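Local coordinates for protein triacylglycerol lipase (Yarrowia lipolytica, PDB 3O0D) that probably hydrolyses triacylglycerols, as an extracellular yeast lipase built on the alpha/beta-hydrolase fold, at residues 188-193 / 230-235; 245-250 / 272-277; 121-126 / 195-200. All blocks are in the same frame, centred on the assembly; numbering follows the deposited sequence.

Contact 1. Residues 188-193 / 230-235; sequences GQPIVG and DIVPQV. With K (potassium ion), chain N.
Ile-191 turns CG1 away from its carbonyl carbon (chi1 -55°), laying that branch against the carbonyls of Pro-233 and Gln-234; CD1 comes 3.7 Å from Gln-234 O. Val-232, with CG1 anti to its N (chi1 -179°), slides alongside the Pro-190 ring, Val-232 CG1 4.0 Å from Pro-190 CB. The one conventional hydrogen bond across the contact runs from Ile-191 N to Val-235 O, 2.8 Å and fairly straight at 154°. Before it the backbones interlock through paired CA-H...O contacts: Pro-190 CA meets Val-232 O at 3.2 Å, and Pro-233 CA meets Gln-189 O at 3.3 Å. Proline suits both places: its compact ring packs closely and it has no N-H that would need a partner in this buried spot. Gly-188, at positive phi, brings its bare CA within 3.6 Å of Asp-230 OD2, while its buried carbonyl O finds no polar partner. Asp-230 uses OD1 in an Asx turn to Val-232 N; OD2 is held by Tyr-292 and His-289, consistent with the acid of a Ser-His-Asp triad. The Gln-189 side chain, His-243 and a water bound to Gly-193 N lie next to a potassium ion, the first and last at rather long range. Ala-166 of helix 163-177 backs Pro-190, Ile-95 of helix 91-100 covers Val-232, and Pro-233 rests on Thr-226 of strand 222-227.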
loop_
_atom_site.group_PDB
_atom_site.type_symbol
_atom_site.label_atom_id
_atom_site.label_comp_id
_atom_site.label_asym_id
_atom_site.label_seq_id
_atom_site.Cartn_x
_atom_site.Cartn_y
_atom_site.Cartn_z
ATOM N N GLY A 188 -0.209 -4.417 4.629
ATOM C CA GLY A 188 0.067 -5.823 4.366
ATOM C C GLY A 188 0.926 -5.893 3.045
ATOM O O GLY A 188 0.708 -6.810 2.230
ATOM N N GLN A 189 1.761 -4.883 2.825
ATOM C CA GLN A 189 2.507 -4.812 1.540
ATOM C C GLN A 189 3.743 -5.662 1.495
ATOM O O GLN A 189 4.599 -5.593 2.357
ATOM C CB GLN A 189 2.913 -3.347 1.360
ATOM C CG GLN A 189 3.732 -3.054 -0.009
ATOM C CD GLN A 189 4.785 -2.040 0.305
ATOM O OE1 GLN A 189 4.438 -0.970 0.840
ATOM N NE2 GLN A 189 6.062 -2.382 0.096
ATOM N N PRO A 190 3.905 -6.490 0.433
ATOM C CA PRO A 190 5.092 -7.340 0.329
ATOM C C PRO A 190 6.341 -6.493 -0.023
ATOM O O PRO A 190 6.171 -5.271 -0.394
ATOM C CB PRO A 190 4.700 -8.320 -0.824
ATOM C CG PRO A 190 3.734 -7.527 -1.725
ATOM C CD PRO A 190 2.954 -6.605 -0.667
ATOM N N ILE A 191 7.559 -7.037 0.148
ATOM C CA ILE A 191 8.771 -6.314 -0.208
ATOM C C ILE A 191 8.844 -6.145 -1.746
ATOM O O ILE A 191 8.694 -7.128 -2.474
ATOM C CB ILE A 191 9.982 -7.105 0.271
ATOM C CG1 ILE A 191 9.895 -7.399 1.751
ATOM C CG2 ILE A 191 11.294 -6.247 0.050
ATOM C CD1 ILE A 191 10.867 -8.504 2.208
ATOM N N VAL A 192 9.025 -4.927 -2.221
ATOM C CA VAL A 192 8.880 -4.619 -3.621
ATOM C C VAL A 192 10.203 -4.797 -4.441
ATOM O O VAL A 192 10.170 -5.251 -5.633
ATOM C CB VAL A 192 8.246 -3.187 -3.738
ATOM C CG1 VAL A 192 8.310 -2.698 -5.134
ATOM C CG2 VAL A 192 6.687 -3.298 -3.287
ATOM N N GLY A 193 11.301 -4.398 -3.861
ATOM C CA GLY A 193 12.590 -4.340 -4.622
ATOM C C GLY A 193 13.831 -4.581 -3.818
ATOM O O GLY A 193 13.810 -5.045 -2.684
ATOM N N ASP A 230 1.347 -11.318 10.182
ATOM C CA ASP A 230 1.162 -11.374 8.763
ATOM C C ASP A 230 2.535 -11.564 8.024
ATOM O O ASP A 230 3.441 -10.745 8.150
ATOM C CB ASP A 230 0.562 -10.017 8.322
ATOM C CG ASP A 230 0.265 -9.927 6.821
ATOM O OD1 ASP A 230 0.389 -10.944 6.072
ATOM O OD2 ASP A 230 -0.206 -8.825 6.352
ATOM N N ILE A 231 2.682 -12.678 7.275
ATOM C CA ILE A 231 3.980 -12.876 6.581
ATOM C C ILE A 231 4.078 -12.156 5.307
ATOM O O ILE A 231 5.187 -12.088 4.739
ATOM C CB ILE A 231 4.222 -14.419 6.198
ATOM C CG1 ILE A 231 3.118 -14.883 5.294
ATOM C CG2 ILE A 231 4.238 -15.265 7.502
ATOM C CD1 ILE A 231 3.381 -16.369 4.657
ATOM N N VAL A 232 3.013 -11.591 4.820
ATOM C CA VAL A 232 3.106 -10.925 3.467
ATOM C C VAL A 232 4.185 -9.838 3.464
ATOM O O VAL A 232 4.970 -9.717 2.518
ATOM C CB VAL A 232 1.753 -10.526 2.939
ATOM C CG1 VAL A 232 1.822 -9.833 1.496
ATOM C CG2 VAL A 232 0.874 -11.849 2.831
ATOM N N PRO A 233 4.194 -8.961 4.489
ATOM C CA PRO A 233 5.276 -7.988 4.569
ATOM C C PRO A 233 6.712 -8.509 4.801
ATOM O O PRO A 233 7.688 -7.750 4.881
ATOM C CB PRO A 233 4.812 -7.078 5.756
ATOM C CG PRO A 233 3.315 -7.170 5.680
ATOM C CD PRO A 233 3.134 -8.691 5.487
ATOM N N GLN A 234 6.847 -9.841 4.985
ATOM C CA GLN A 234 8.112 -10.485 5.086
ATOM C C GLN A 234 8.575 -11.180 3.797
ATOM O O GLN A 234 9.735 -11.642 3.809
ATOM C CB GLN A 234 8.101 -11.554 6.206
ATOM C CG GLN A 234 7.485 -10.977 7.573
ATOM C CD GLN A 234 7.771 -11.925 8.745
ATOM O OE1 GLN A 234 6.866 -12.612 9.184
ATOM N NE2 GLN A 234 9.047 -12.029 9.139
ATOM N N VAL A 235 7.752 -11.241 2.784
ATOM C CA VAL A 235 8.149 -11.858 1.480
ATOM C C VAL A 235 8.081 -10.842 0.334
ATOM O O VAL A 235 7.520 -9.775 0.467
ATOM C CB VAL A 235 7.227 -13.062 1.186
ATOM C CG1 VAL A 235 7.297 -14.035 2.301
ATOM C CG2 VAL A 235 5.823 -12.631 0.965
HETATM K K K N . 9.166 -1.819 0.194
HETATM O O HOH W 1 11.589 -2.686 -1.543
#

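Contact 2. Residues 245-250 / 272-277; sequences SGEVFI and QCSAGN
Glu-247 reaches across to the start of the 3-10 turn 274-276 and receives Ser-274 N on OE2, 2.9 Å away at 156°, on the syn side of the carboxylate and somewhat out of its plane. In the serine conformer described here, one of two modelled, OG donates to the same oxygen from the opposite face at 3.0 Å. The other oxygen, OE1, takes a water at 2.8 Å, and that water accepts from Ala-275 N. A carboxylate suits this place because it can meet two successive backbone N-H groups, one directly and one through water. Two residues along, Phe-249 lies flat beneath Cys-273: the cysteine CA stands 3.5 Å from the ring centroid and only 4° off the normal, a CH-pi contact. Its CB closes on Phe-249 CG at 3.7 Å, whereas SG approaches the ring obliquely. With CG anti to N (chi1 -178°), the phenyl ring projects from the strand to the cysteine backbone, and its large flat face matches that surface. At the ring's edge, near its plane, lies Asn-277 OD1, 4.2 Å from CZ.

Strand 247-250 belongs to the central mixed sheet of the alpha/beta-hydrolase fold, between the parallel strand 222-227 and the antiparallel strand 262-265; the loop after strand 269-270 folds back over it. Several second-shell groups fix the partners. Thr-226 OG1 gives Glu-247 OE2 a further hydrogen bond, which probably keeps the buried carboxylate ionised. A disulfide to Cys-265 on the adjacent strand holds Cys-273 beside the ring. Asn-277 is set by both ends of its amide, OD1 accepting from Gly-229 N and ND2 donating to Gln-234 OE1.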
loop_
_atom_site.group_PDB
_atom_site.type_symbol
_atom_site.label_atom_id
_atom_site.label_comp_id
_atom_site.label_asym_id
_atom_site.label_seq_id
_atom_site.Cartn_x
_atom_site.Cartn_y
_atom_site.Cartn_z
ATOM N N SER A 245 11.990 2.248 4.355
ATOM C CA SER A 245 11.553 2.609 5.746
ATOM C C SER A 245 10.067 2.991 5.760
ATOM O O SER A 245 9.442 3.251 4.743
ATOM C CB SER A 245 12.331 3.807 6.263
ATOM O OG SER A 245 13.702 3.407 6.261
ATOM N N GLY A 246 9.560 3.150 6.990
ATOM C CA GLY A 246 8.227 3.694 7.077
ATOM C C GLY A 246 7.149 2.763 7.703
ATOM O O GLY A 246 5.970 3.040 7.584
ATOM N N GLU A 247 7.617 1.707 8.363
ATOM C CA GLU A 247 6.702 0.688 8.918
ATOM C C GLU A 247 5.862 1.245 10.116
ATOM O O GLU A 247 6.436 1.938 10.986
ATOM C CB GLU A 247 7.527 -0.499 9.420
ATOM C CG GLU A 247 6.611 -1.649 9.998
ATOM C CD GLU A 247 7.361 -2.920 10.292
ATOM O OE1 GLU A 247 8.643 -2.896 10.399
ATOM O OE2 GLU A 247 6.699 -3.996 10.452
ATOM N N VAL A 248 4.538 0.977 10.065
ATOM C CA VAL A 248 3.598 1.221 11.181
ATOM C C VAL A 248 2.993 -0.169 11.535
ATOM O O VAL A 248 2.420 -0.796 10.692
ATOM C CB VAL A 248 2.474 2.044 10.660
ATOM C CG1 VAL A 248 1.432 2.302 11.834
ATOM C CG2 VAL A 248 3.084 3.448 10.140
ATOM N N PHE A 249 3.203 -0.641 12.753
ATOM C CA PHE A 249 2.954 -2.052 13.086
ATOM C C PHE A 249 1.786 -2.098 14.048
ATOM O O PHE A 249 1.795 -1.440 15.093
ATOM C CB PHE A 249 4.182 -2.567 13.789
ATOM C CG PHE A 249 4.134 -4.028 14.161
ATOM C CD1 PHE A 249 4.006 -5.023 13.123
ATOM C CD2 PHE A 249 4.277 -4.400 15.479
ATOM C CE1 PHE A 249 4.136 -6.409 13.494
ATOM C CE2 PHE A 249 4.335 -5.728 15.862
ATOM C CZ PHE A 249 4.269 -6.737 14.832
ATOM N N ILE A 250 0.826 -2.976 13.701
ATOM C CA ILE A 250 -0.313 -3.240 14.614
ATOM C C ILE A 250 0.127 -4.443 15.432
ATOM O O ILE A 250 0.111 -5.575 14.907
ATOM C CB ILE A 250 -1.513 -3.596 13.802
ATOM C CG1 ILE A 250 -1.955 -2.432 12.894
ATOM C CG2 ILE A 250 -2.684 -3.984 14.750
ATOM C CD1 ILE A 250 -3.056 -2.896 11.851
ATOM N N GLN A 272 11.127 -5.617 16.617
ATOM C CA GLN A 272 9.955 -5.310 17.469
ATOM C C GLN A 272 8.665 -5.270 16.645
ATOM O O GLN A 272 7.524 -5.217 17.200
ATOM C CB GLN A 272 10.184 -3.958 18.171
ATOM C CG GLN A 272 11.022 -4.056 19.396
ATOM C CD GLN A 272 10.262 -4.748 20.524
ATOM O OE1 GLN A 272 9.115 -4.353 20.860
ATOM N NE2 GLN A 272 10.888 -5.743 21.144
ATOM N N CYS A 273 8.799 -5.282 15.332
ATOM C CA CYS A 273 7.727 -5.176 14.358
ATOM C C CYS A 273 7.608 -6.444 13.459
ATOM O O CYS A 273 7.795 -7.482 13.963
ATOM C CB CYS A 273 7.792 -3.891 13.551
ATOM S SG CYS A 273 7.909 -2.538 14.749
ATOM N N SER A 274 7.266 -6.306 12.186
ATOM C CA SER A 274 7.028 -7.483 11.275
ATOM C C SER A 274 8.157 -8.505 11.278
ATOM O O SER A 274 7.909 -9.732 11.328
ATOM C CB SER A 274 6.962 -7.051 9.840
ATOM O OG SER A 274 5.693 -6.638 9.545
ATOM N N ALA A 275 9.407 -7.983 11.238
ATOM C CA ALA A 275 10.581 -8.868 11.188
ATOM C C ALA A 275 10.671 -9.790 12.381
ATOM O O ALA A 275 11.393 -10.834 12.325
ATOM C CB ALA A 275 11.914 -8.063 11.000
ATOM N N GLY A 276 10.077 -9.392 13.504
ATOM C CA GLY A 276 10.036 -10.206 14.741
ATOM C C GLY A 276 8.845 -11.197 14.874
ATOM O O GLY A 276 8.754 -11.889 15.958
ATOM N N ASN A 277 8.032 -11.297 13.836
ATOM C CA ASN A 277 6.870 -12.288 13.838
ATOM C C ASN A 277 7.466 -13.688 14.228
ATOM O O ASN A 277 8.535 -14.065 13.692
ATOM C CB ASN A 277 6.291 -12.420 12.496
ATOM C CG ASN A 277 5.263 -11.294 12.180
ATOM O OD1 ASN A 277 4.811 -10.583 13.122
ATOM N ND2 ASN A 277 4.959 -11.091 10.910
HETATM O O HOH W 2 10.266 -5.222 10.380
#

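Contact 3. Residues 121-126 / 195-200; sequences DDCLVH and AGFANW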
loop_
_atom_site.group_PDB
_atom_site.type_symbol
_atom_site.label_atom_id
_atom_site.label_comp_id
_atom_site.label_asym_id
_atom_site.label_seq_id
_atom_site.Cartn_x
_atom_site.Cartn_y
_atom_site.Cartn_z
ATOM N N ASP A 121 20.320 3.936 -11.114
ATOM C CA ASP A 121 20.600 2.809 -12.023
ATOM C C ASP A 121 20.407 1.435 -11.358
ATOM O O ASP A 121 20.096 0.472 -12.043
ATOM C CB ASP A 121 21.997 2.885 -12.675
ATOM C CG ASP A 121 22.414 4.301 -13.052
ATOM O OD1 ASP A 121 21.548 5.162 -13.451
ATOM O OD2 ASP A 121 23.660 4.532 -12.964
ATOM N N ASP A 122 20.535 1.348 -10.034
ATOM C CA ASP A 122 20.352 0.070 -9.371
ATOM C C ASP A 122 18.929 -0.024 -8.656
ATOM O O ASP A 122 18.786 -0.638 -7.627
ATOM C CB ASP A 122 21.522 -0.200 -8.447
ATOM C CG ASP A 122 21.553 -1.631 -7.931
ATOM O OD1 ASP A 122 21.123 -2.594 -8.661
ATOM O OD2 ASP A 122 21.998 -1.770 -6.760
ATOM N N CYS A 123 17.917 0.542 -9.291
ATOM C CA CYS A 123 16.529 0.601 -8.759
ATOM C C CYS A 123 15.701 -0.534 -9.365
ATOM O O CYS A 123 14.908 -0.305 -10.305
ATOM C CB CYS A 123 15.901 1.971 -9.090
ATOM S SG CYS A 123 14.159 2.224 -8.647
ATOM N N LEU A 124 15.883 -1.751 -8.825
ATOM C CA LEU A 124 15.357 -2.971 -9.357
ATOM C C LEU A 124 14.148 -3.462 -8.516
ATOM O O LEU A 124 14.205 -3.425 -7.263
ATOM C CB LEU A 124 16.436 -4.059 -9.319
ATOM C CG LEU A 124 17.761 -3.757 -10.061
ATOM C CD1 LEU A 124 18.670 -4.967 -10.021
ATOM C CD2 LEU A 124 17.495 -3.395 -11.448
ATOM N N VAL A 125 13.122 -3.904 -9.220
ATOM C CA VAL A 125 11.890 -4.301 -8.593
ATOM C C VAL A 125 11.325 -5.578 -9.205
ATOM O O VAL A 125 11.420 -5.846 -10.434
ATOM C CB VAL A 125 10.907 -3.191 -8.748
ATOM C CG1 VAL A 125 11.366 -1.964 -7.927
ATOM C CG2 VAL A 125 10.885 -2.823 -10.172
ATOM N N HIS A 126 10.686 -6.357 -8.335
ATOM C CA HIS A 126 10.090 -7.628 -8.748
ATOM C C HIS A 126 9.235 -7.461 -9.998
ATOM O O HIS A 126 8.365 -6.563 -10.142
ATOM C CB HIS A 126 9.247 -7.985 -7.513
ATOM C CG HIS A 126 8.530 -9.317 -7.512
ATOM N ND1 HIS A 126 7.301 -9.494 -8.110
ATOM C CD2 HIS A 126 8.703 -10.403 -6.702
ATOM C CE1 HIS A 126 6.824 -10.701 -7.793
ATOM N NE2 HIS A 126 7.646 -11.259 -6.913
ATOM N N ALA A 195 17.992 -3.353 -2.426
ATOM C CA ALA A 195 18.542 -2.324 -1.524
ATOM C C ALA A 195 18.682 -0.993 -2.262
ATOM O O ALA A 195 18.345 0.062 -1.742
ATOM C CB ALA A 195 19.860 -2.773 -0.877
ATOM N N GLY A 196 19.152 -1.025 -3.511
ATOM C CA GLY A 196 19.095 0.196 -4.311
ATOM C C GLY A 196 17.743 0.877 -4.349
ATOM O O GLY A 196 17.680 2.066 -4.054
ATOM N N PHE A 197 16.676 0.141 -4.715
ATOM C CA PHE A 197 15.330 0.672 -4.778
ATOM C C PHE A 197 14.910 1.171 -3.367
ATOM O O PHE A 197 14.448 2.306 -3.215
ATOM C CB PHE A 197 14.389 -0.420 -5.259
ATOM C CG PHE A 197 12.925 -0.056 -5.189
ATOM C CD1 PHE A 197 12.333 0.762 -6.115
ATOM C CD2 PHE A 197 12.165 -0.520 -4.100
ATOM C CE1 PHE A 197 10.981 1.068 -6.032
ATOM C CE2 PHE A 197 10.753 -0.212 -3.971
ATOM C CZ PHE A 197 10.178 0.551 -4.908
ATOM N N ALA A 198 15.136 0.349 -2.357
ATOM C CA ALA A 198 14.621 0.703 -0.994
ATOM C C ALA A 198 15.276 2.022 -0.534
ATOM O O ALA A 198 14.610 2.884 0.017
ATOM C CB ALA A 198 14.964 -0.431 -0.045
ATOM N N ASN A 199 16.591 2.163 -0.710
ATOM C CA ASN A 199 17.273 3.347 -0.234
ATOM C C ASN A 199 16.929 4.576 -1.050
ATOM O O ASN A 199 16.839 5.698 -0.479
ATOM C CB ASN A 199 18.777 3.098 -0.172
ATOM C CG ASN A 199 19.157 2.078 0.896
ATOM O OD1 ASN A 199 19.970 1.170 0.649
ATOM N ND2 ASN A 199 18.586 2.221 2.112
ATOM N N TRP A 200 16.637 4.373 -2.335
ATOM C CA TRP A 200 16.277 5.437 -3.198
ATOM C C TRP A 200 14.878 5.956 -2.820
ATOM O O TRP A 200 14.668 7.185 -2.697
ATOM C CB TRP A 200 16.377 4.979 -4.641
ATOM C CG TRP A 200 15.761 5.984 -5.639
ATOM C CD1 TRP A 200 16.354 7.153 -6.085
ATOM C CD2 TRP A 200 14.531 5.894 -6.299
ATOM N NE1 TRP A 200 15.546 7.779 -6.963
ATOM C CE2 TRP A 200 14.409 7.046 -7.114
ATOM C CE3 TRP A 200 13.482 4.967 -6.292
ATOM C CZ2 TRP A 200 13.297 7.266 -7.937
ATOM C CZ3 TRP A 200 12.379 5.201 -7.090
ATOM C CH2 TRP A 200 12.284 6.350 -7.893
HETATM O O HOH W 3 21.275 -2.812 -4.598
#
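Asp-122 O gathers three weak approaches: a CA-H...O contact from Gly-196 of the helix, whose CA is 3.4 Å away, and weak bonds from Leu-124 N and Asn-194 ND2. Glycine suits the helix position because it has no side chain to run into Asp-122 O, at which a CB would point. The Asp-122 carboxylate also reaches the first turn of the helix, through a water that accepts from Gly-196 N at 3.0 Å.

Deeper in, Phe-197 packs between the segment 121-126 and helix 163-177, where Leu-170 and Ile-173 touch it. Its CB lies 3.6 Å from Leu-124 O. In the conformers described here, Val-125 CG1 sits over one face, 3.6 Å from the centroid and displaced toward the rim, while Cys-123 SG lies at the edge in the ring plane, 3.4 Å from CD1. With CG anti to N (chi1 170°), Trp-200 brings its six-membered ring obliquely beside the same sulfur, CE3 at 3.7 Å. Cys-123 forms a disulfide with Cys-120 in a structure of this protein. With no direct N-H...O or O-H...O bond between the segments, the join relies on aromatic, sulfur and CH contacts, which depend on close shape matching.

Overall arrangement
From the N terminus, 121-126 comes first, and contact 3 closes when the chain returns at 195-200, after helices 127-150 and 163-177 and strands 155-161 and 183-187. Contact 1 opens at 188-193, inside that loop, and closes beyond it at 230-235, enclosing helix 195-206 and strand 222-227; contacts 1 and 3 therefore cross, and Val-192 O accepts from His-126 N where they touch. Contact 2 follows in series, its loop holding strands 262-265 and 269-270. It meets contact 1 through Asn-277 and Gln-234. Contact 1 joins the loops after neighbouring strands 183-187 and 222-227; touching contacts 3 and 2, it connects the small 105-107/124-126 sheet with strand 247-250 and the loop after 269-270.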